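Local coordinates for geranyltranstransferase (Staphylococcus aureus, PDB 1RTR), which probably catalyses the head-to-tail condensation of isopentenyl diphosphate with allylic diphosphates to make farnesyl diphosphate, the precursor of many isoprenoids, at residues H202-I216 against L258-I272. Sequence-based numbering, arbitrary orientation.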
loop_
_atom_site.group_PDB
_atom_site.type_symbol
_atom_site.label_atom_id
_atom_site.label_comp_id
_atom_site.label_asym_id
_atom_site.label_seq_id
_atom_site.Cartn_x
_atom_site.Cartn_y
_atom_site.Cartn_z
ATOM N N HIS A 202 14.766 18.551 -15.961
ATOM C CA HIS A 202 13.916 19.723 -16.111
ATOM C C HIS A 202 12.487 19.412 -15.746
ATOM O O HIS A 202 11.767 20.271 -15.222
ATOM C CB HIS A 202 13.986 20.277 -17.541
ATOM C CG HIS A 202 15.340 20.790 -17.921
ATOM N ND1 HIS A 202 16.182 20.107 -18.774
ATOM C CD2 HIS A 202 16.003 21.913 -17.557
ATOM C CE1 HIS A 202 17.305 20.790 -18.924
ATOM N NE2 HIS A 202 17.223 21.888 -18.193
ATOM N N LEU A 203 12.060 18.185 -16.017
ATOM C CA LEU A 203 10.682 17.805 -15.718
ATOM C C LEU A 203 10.501 17.702 -14.219
ATOM O O LEU A 203 9.458 18.079 -13.680
ATOM C CB LEU A 203 10.316 16.501 -16.425
ATOM C CG LEU A 203 10.016 16.659 -17.921
ATOM C CD1 LEU A 203 10.152 15.326 -18.641
ATOM C CD2 LEU A 203 8.629 17.272 -18.130
ATOM N N GLU A 204 11.552 17.224 -13.558
ATOM C CA GLU A 204 11.625 17.176 -12.099
ATOM C C GLU A 204 11.432 18.537 -11.428
ATOM O O GLU A 204 10.452 18.716 -10.692
ATOM C CB GLU A 204 12.940 16.546 -11.650
ATOM C CG GLU A 204 12.805 15.128 -11.155
ATOM C CD GLU A 204 13.140 14.987 -9.684
ATOM O OE1 GLU A 204 12.437 15.648 -8.861
ATOM O OE2 GLU A 204 14.102 14.213 -9.366
ATOM N N SER A 205 12.336 19.491 -11.683
ATOM C CA SER A 205 12.152 20.848 -11.148
ATOM C C SER A 205 10.800 21.390 -11.519
ATOM O O SER A 205 10.104 21.971 -10.674
ATOM C CB SER A 205 13.210 21.840 -11.630
ATOM O OG SER A 205 14.493 21.272 -11.604
ATOM N N TYR A 206 10.413 21.203 -12.776
ATOM C CA TYR A 206 9.107 21.676 -13.190
ATOM C C TYR A 206 8.063 21.153 -12.223
ATOM O O TYR A 206 7.254 21.930 -11.714
ATOM C CB TYR A 206 8.784 21.275 -14.634
ATOM C CG TYR A 206 7.294 21.304 -14.947
ATOM C CD1 TYR A 206 6.515 20.146 -14.853
ATOM C CD2 TYR A 206 6.664 22.490 -15.308
ATOM C CE1 TYR A 206 5.143 20.175 -15.138
ATOM C CE2 TYR A 206 5.299 22.530 -15.586
ATOM C CZ TYR A 206 4.550 21.371 -15.509
ATOM O OH TYR A 206 3.209 21.416 -15.780
ATOM N N SER A 207 8.087 19.845 -11.945
ATOM C CA SER A 207 7.049 19.224 -11.108
ATOM C C SER A 207 7.084 19.715 -9.672
ATOM O O SER A 207 6.034 19.942 -9.058
ATOM C CB SER A 207 7.132 17.696 -11.155
ATOM O OG SER A 207 8.163 17.217 -10.310
ATOM N N TYR A 208 8.295 19.891 -9.142
ATOM C CA TYR A 208 8.461 20.459 -7.807
ATOM C C TYR A 208 7.827 21.845 -7.686
ATOM O O TYR A 208 7.029 22.087 -6.771
ATOM C CB TYR A 208 9.937 20.521 -7.400
ATOM C CG TYR A 208 10.147 21.382 -6.179
ATOM C CD1 TYR A 208 10.591 22.707 -6.303
ATOM C CD2 TYR A 208 9.881 20.887 -4.900
ATOM C CE1 TYR A 208 10.782 23.508 -5.183
ATOM C CE2 TYR A 208 10.059 21.686 -3.767
ATOM C CZ TYR A 208 10.513 22.996 -3.918
ATOM O OH TYR A 208 10.698 23.796 -2.816
ATOM N N HIS A 209 8.164 22.746 -8.608
ATOM C CA HIS A 209 7.625 24.116 -8.563
ATOM C C HIS A 209 6.132 24.136 -8.793
ATOM O O HIS A 209 5.393 24.847 -8.091
ATOM C CB HIS A 209 8.351 25.040 -9.549
ATOM C CG HIS A 209 9.775 25.288 -9.180
ATOM N ND1 HIS A 209 10.137 25.941 -8.021
ATOM C CD2 HIS A 209 10.929 24.931 -9.789
ATOM C CE1 HIS A 209 11.456 25.988 -7.940
ATOM N NE2 HIS A 209 11.963 25.383 -9.001
ATOM N N LEU A 210 5.676 23.330 -9.751
ATOM C CA LEU A 210 4.240 23.201 -9.997
ATOM C C LEU A 210 3.517 22.782 -8.716
ATOM O O LEU A 210 2.442 23.300 -8.409
ATOM C CB LEU A 210 3.965 22.203 -11.121
ATOM C CG LEU A 210 2.492 21.978 -11.466
ATOM C CD1 LEU A 210 1.961 23.199 -12.209
ATOM C CD2 LEU A 210 2.328 20.713 -12.300
ATOM N N GLY A 211 4.127 21.862 -7.969
ATOM C CA GLY A 211 3.561 21.378 -6.722
ATOM C C GLY A 211 3.441 22.431 -5.642
ATOM O O GLY A 211 2.416 22.508 -4.958
ATOM N N MET A 212 4.486 23.236 -5.477
ATOM C CA MET A 212 4.459 24.322 -4.497
ATOM C C MET A 212 3.415 25.393 -4.857
ATOM O O MET A 212 2.772 25.949 -3.968
ATOM C CB MET A 212 5.858 24.920 -4.288
ATOM C CG MET A 212 6.936 23.894 -3.822
ATOM S SD MET A 212 6.527 22.826 -2.348
ATOM C CE MET A 212 6.217 24.040 -1.134
ATOM N N MET A 213 3.209 25.647 -6.152
ATOM C CA MET A 213 2.142 26.567 -6.593
ATOM C C MET A 213 0.804 26.220 -5.970
ATOM O O MET A 213 0.093 27.097 -5.473
ATOM C CB MET A 213 1.991 26.590 -8.121
ATOM C CG MET A 213 3.195 27.149 -8.878
ATOM S SD MET A 213 2.910 27.184 -10.639
ATOM C CE MET A 213 1.514 28.295 -10.649
ATOM N N PHE A 214 0.489 24.929 -5.989
ATOM C CA PHE A 214 -0.818 24.379 -5.610
ATOM C C PHE A 214 -1.383 24.951 -4.302
ATOM O O PHE A 214 -2.499 25.475 -4.267
ATOM C CB PHE A 214 -0.681 22.846 -5.522
ATOM C CG PHE A 214 -1.986 22.101 -5.487
ATOM C CD1 PHE A 214 -2.261 21.132 -6.451
ATOM C CD2 PHE A 214 -2.922 22.327 -4.469
ATOM C CE1 PHE A 214 -3.467 20.414 -6.422
ATOM C CE2 PHE A 214 -4.136 21.624 -4.430
ATOM C CZ PHE A 214 -4.409 20.660 -5.408
ATOM N N GLN A 215 -0.606 24.851 -3.230
ATOM C CA GLN A 215 -1.098 25.183 -1.904
ATOM C C GLN A 215 -1.060 26.678 -1.633
ATOM O O GLN A 215 -1.912 27.203 -0.900
ATOM C CB GLN A 215 -0.316 24.409 -0.833
ATOM C CG GLN A 215 -0.672 22.907 -0.759
ATOM C CD GLN A 215 -2.151 22.658 -0.454
ATOM O OE1 GLN A 215 -2.759 23.370 0.360
ATOM N NE2 GLN A 215 -2.731 21.657 -1.111
ATOM N N ILE A 216 -0.079 27.360 -2.230
ATOM C CA ILE A 216 0.005 28.811 -2.145
ATOM C C ILE A 216 -1.262 29.429 -2.713
ATOM O O ILE A 216 -1.912 30.228 -2.040
ATOM C CB ILE A 216 1.248 29.354 -2.873
ATOM C CG1 ILE A 216 2.523 28.775 -2.264
ATOM C CG2 ILE A 216 1.276 30.877 -2.784
ATOM C CD1 ILE A 216 3.787 29.069 -3.056
ATOM N N LEU A 258 4.124 32.518 -4.879
ATOM C CA LEU A 258 3.399 31.945 -5.999
ATOM C C LEU A 258 4.085 32.279 -7.303
ATOM O O LEU A 258 4.440 31.377 -8.069
ATOM C CB LEU A 258 1.952 32.446 -6.023
ATOM C CG LEU A 258 0.982 31.836 -7.052
ATOM C CD1 LEU A 258 1.222 30.335 -7.322
ATOM C CD2 LEU A 258 -0.444 32.063 -6.600
ATOM N N THR A 259 4.287 33.571 -7.547
ATOM C CA THR A 259 4.877 34.043 -8.800
ATOM C C THR A 259 6.255 33.456 -9.018
ATOM O O THR A 259 6.599 33.092 -10.136
ATOM C CB THR A 259 4.907 35.596 -8.829
ATOM O OG1 THR A 259 3.560 36.094 -8.834
ATOM C CG2 THR A 259 5.494 36.130 -10.135
ATOM N N TYR A 260 7.044 33.360 -7.952
ATOM C CA TYR A 260 8.375 32.767 -8.044
ATOM C C TYR A 260 8.332 31.294 -8.532
ATOM O O TYR A 260 9.135 30.878 -9.370
ATOM C CB TYR A 260 9.106 32.878 -6.704
ATOM C CG TYR A 260 10.194 31.847 -6.559
ATOM C CD1 TYR A 260 11.403 31.986 -7.241
ATOM C CD2 TYR A 260 9.995 30.702 -5.784
ATOM C CE1 TYR A 260 12.398 31.021 -7.131
ATOM C CE2 TYR A 260 10.980 29.734 -5.671
ATOM C CZ TYR A 260 12.176 29.899 -6.347
ATOM O OH TYR A 260 13.156 28.948 -6.236
ATOM N N HIS A 261 7.401 30.512 -7.996
ATOM C CA HIS A 261 7.230 29.130 -8.423
ATOM C C HIS A 261 6.679 29.026 -9.855
ATOM O O HIS A 261 7.174 28.223 -10.664
ATOM C CB HIS A 261 6.349 28.378 -7.427
ATOM C CG HIS A 261 7.050 28.059 -6.150
ATOM N ND1 HIS A 261 8.247 27.376 -6.116
ATOM C CD2 HIS A 261 6.755 28.369 -4.867
ATOM C CE1 HIS A 261 8.649 27.263 -4.863
ATOM N NE2 HIS A 261 7.761 27.859 -4.085
ATOM N N ARG A 262 5.670 29.856 -10.145
ATOM C CA ARG A 262 5.143 30.044 -11.499
ATOM C C ARG A 262 6.295 30.287 -12.459
ATOM O O ARG A 262 6.415 29.608 -13.467
ATOM C CB ARG A 262 4.159 31.227 -11.516
ATOM C CG ARG A 262 3.443 31.541 -12.845
ATOM C CD ARG A 262 4.374 31.844 -14.017
ATOM N NE ARG A 262 4.283 33.213 -14.540
ATOM C CZ ARG A 262 3.320 33.657 -15.341
ATOM N NH1 ARG A 262 3.356 34.903 -15.775
ATOM N NH2 ARG A 262 2.320 32.861 -15.710
ATOM N N ASP A 263 7.168 31.229 -12.118
ATOM C CA ASP A 263 8.255 31.615 -13.004
ATOM C C ASP A 263 9.280 30.519 -13.168
ATOM O O ASP A 263 9.811 30.328 -14.254
ATOM C CB ASP A 263 8.930 32.903 -12.514
ATOM C CG ASP A 263 8.082 34.134 -12.757
ATOM O OD1 ASP A 263 8.458 35.222 -12.269
ATOM O OD2 ASP A 263 7.016 34.113 -13.418
ATOM N N ALA A 264 9.568 29.806 -12.087
ATOM C CA ALA A 264 10.565 28.730 -12.122
ATOM C C ALA A 264 10.037 27.511 -12.888
ATOM O O ALA A 264 10.797 26.837 -13.576
ATOM C CB ALA A 264 11.013 28.351 -10.707
ATOM N N ALA A 265 8.731 27.262 -12.773
ATOM C CA ALA A 265 8.052 26.227 -13.551
ATOM C C ALA A 265 8.157 26.545 -15.038
ATOM O O ALA A 265 8.756 25.766 -15.795
ATOM C CB ALA A 265 6.595 26.101 -13.135
ATOM N N VAL A 266 7.590 27.698 -15.428
ATOM C CA VAL A 266 7.632 28.220 -16.805
ATOM C C VAL A 266 9.062 28.264 -17.347
ATOM O O VAL A 266 9.304 27.907 -18.496
ATOM C CB VAL A 266 6.960 29.626 -16.904
ATOM C CG1 VAL A 266 7.158 30.269 -18.283
ATOM C CG2 VAL A 266 5.488 29.538 -16.595
ATOM N N ASP A 267 10.005 28.682 -16.510
ATOM C CA ASP A 267 11.416 28.697 -16.878
ATOM C C ASP A 267 11.818 27.302 -17.304
ATOM O O ASP A 267 12.322 27.114 -18.397
ATOM C CB ASP A 267 12.278 29.168 -15.700
ATOM C CG ASP A 267 13.644 29.675 -16.130
ATOM O OD1 ASP A 267 14.488 29.956 -15.250
ATOM O OD2 ASP A 267 13.962 29.834 -17.322
ATOM N N GLU A 268 11.541 26.321 -16.447
ATOM C CA GLU A 268 11.988 24.933 -16.640
ATOM C C GLU A 268 11.488 24.278 -17.935
ATOM O O GLU A 268 12.231 23.559 -18.607
ATOM C CB GLU A 268 11.628 24.079 -15.416
ATOM C CG GLU A 268 12.621 24.199 -14.268
ATOM C CD GLU A 268 14.037 23.776 -14.641
ATOM O OE1 GLU A 268 14.974 24.005 -13.826
ATOM O OE2 GLU A 268 14.216 23.210 -15.751
ATOM N N LEU A 269 10.234 24.551 -18.275
ATOM C CA LEU A 269 9.674 24.142 -19.552
ATOM C C LEU A 269 10.452 24.681 -20.753
ATOM O O LEU A 269 10.731 23.917 -21.685
ATOM C CB LEU A 269 8.194 24.520 -19.638
ATOM C CG LEU A 269 7.281 23.789 -18.647
ATOM C CD1 LEU A 269 5.853 24.261 -18.791
ATOM C CD2 LEU A 269 7.367 22.266 -18.788
ATOM N N THR A 270 10.834 25.965 -20.734
ATOM C CA THR A 270 11.602 26.548 -21.851
ATOM C C THR A 270 12.987 25.926 -22.026
ATOM O O THR A 270 13.647 26.150 -23.041
ATOM C CB THR A 270 11.736 28.109 -21.768
ATOM O OG1 THR A 270 12.760 28.465 -20.827
ATOM C CG2 THR A 270 10.462 28.787 -21.242
ATOM N N GLN A 271 13.434 25.147 -21.050
ATOM C CA GLN A 271 14.719 24.465 -21.183
ATOM C C GLN A 271 14.593 23.039 -21.720
ATOM O O GLN A 271 15.605 22.376 -21.983
ATOM C CB GLN A 271 15.493 24.499 -19.857
ATOM C CG GLN A 271 16.551 25.601 -19.770
ATOM C CD GLN A 271 16.056 26.946 -20.303
ATOM O OE1 GLN A 271 15.165 27.566 -19.710
ATOM N NE2 GLN A 271 16.622 27.390 -21.427
ATOM N N ILE A 272 13.358 22.564 -21.885
ATOM C CA ILE A 272 13.134 21.236 -22.451
ATOM C C ILE A 272 13.394 21.291 -23.958
ATOM O O ILE A 272 12.917 22.208 -24.635
ATOM C CB ILE A 272 11.719 20.715 -22.111
ATOM C CG1 ILE A 272 11.714 20.106 -20.704
ATOM C CG2 ILE A 272 11.259 19.668 -23.125
ATOM C CD1 ILE A 272 10.385 20.174 -19.997
#
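Helices 202-216 and 258-270 pack side by side and antiparallel, their axes 8.2 Å apart and crossing at -157°, with Y206 and H209 level with A265 and H261. At the middle, H209 and H261 meet rim to rim. H209 ND1 and H261 ND1 form a nearly straight hydrogen bond of 3.0 Å, lying in the plane of both rings. Either nitrogen could be the donor. Each ring is a knob in a hole of the other helix. A264 CB sits over the centre of the H209 ring, 3.4 Å from its centroid, and Y208 CD1 covers the opposite face. The H261 ring lies between M212 CB, 3.5 Å from its centroid, and Y260 CD2. Both histidines keep CG beside the backbone N, which carries the rings into the interface, and similar ring turns (chi2 -64° in H209, -55° in H261) point ND1 at ND1.

Apolar groups fill the end with M213, I216 and L258. I216 CD1 reaches the edge of the H261 ring, 3.5 Å from CD2. M213 CG lies against H261 CB, and its sulfur passes over the backbone of R262. The end toward 272 is mixed. L269 CD2 makes a CH-pi contact over the Y206 face, 4.0 Å from the ring centroid. Beside them H202 packs on Q271, and E268 CG lies 3.6 Å from S205 CB. The Y206 hydroxyl hydrogen-bonds to L281 O, tying Y206 to helix 279-289.

The contact joins two helices of the all-helical prenyl synthase fold. One ND1 must donate and the other accept, so the accepting histidine is probably neutral with its proton on NE2, and the covered faces would hold both rings in place.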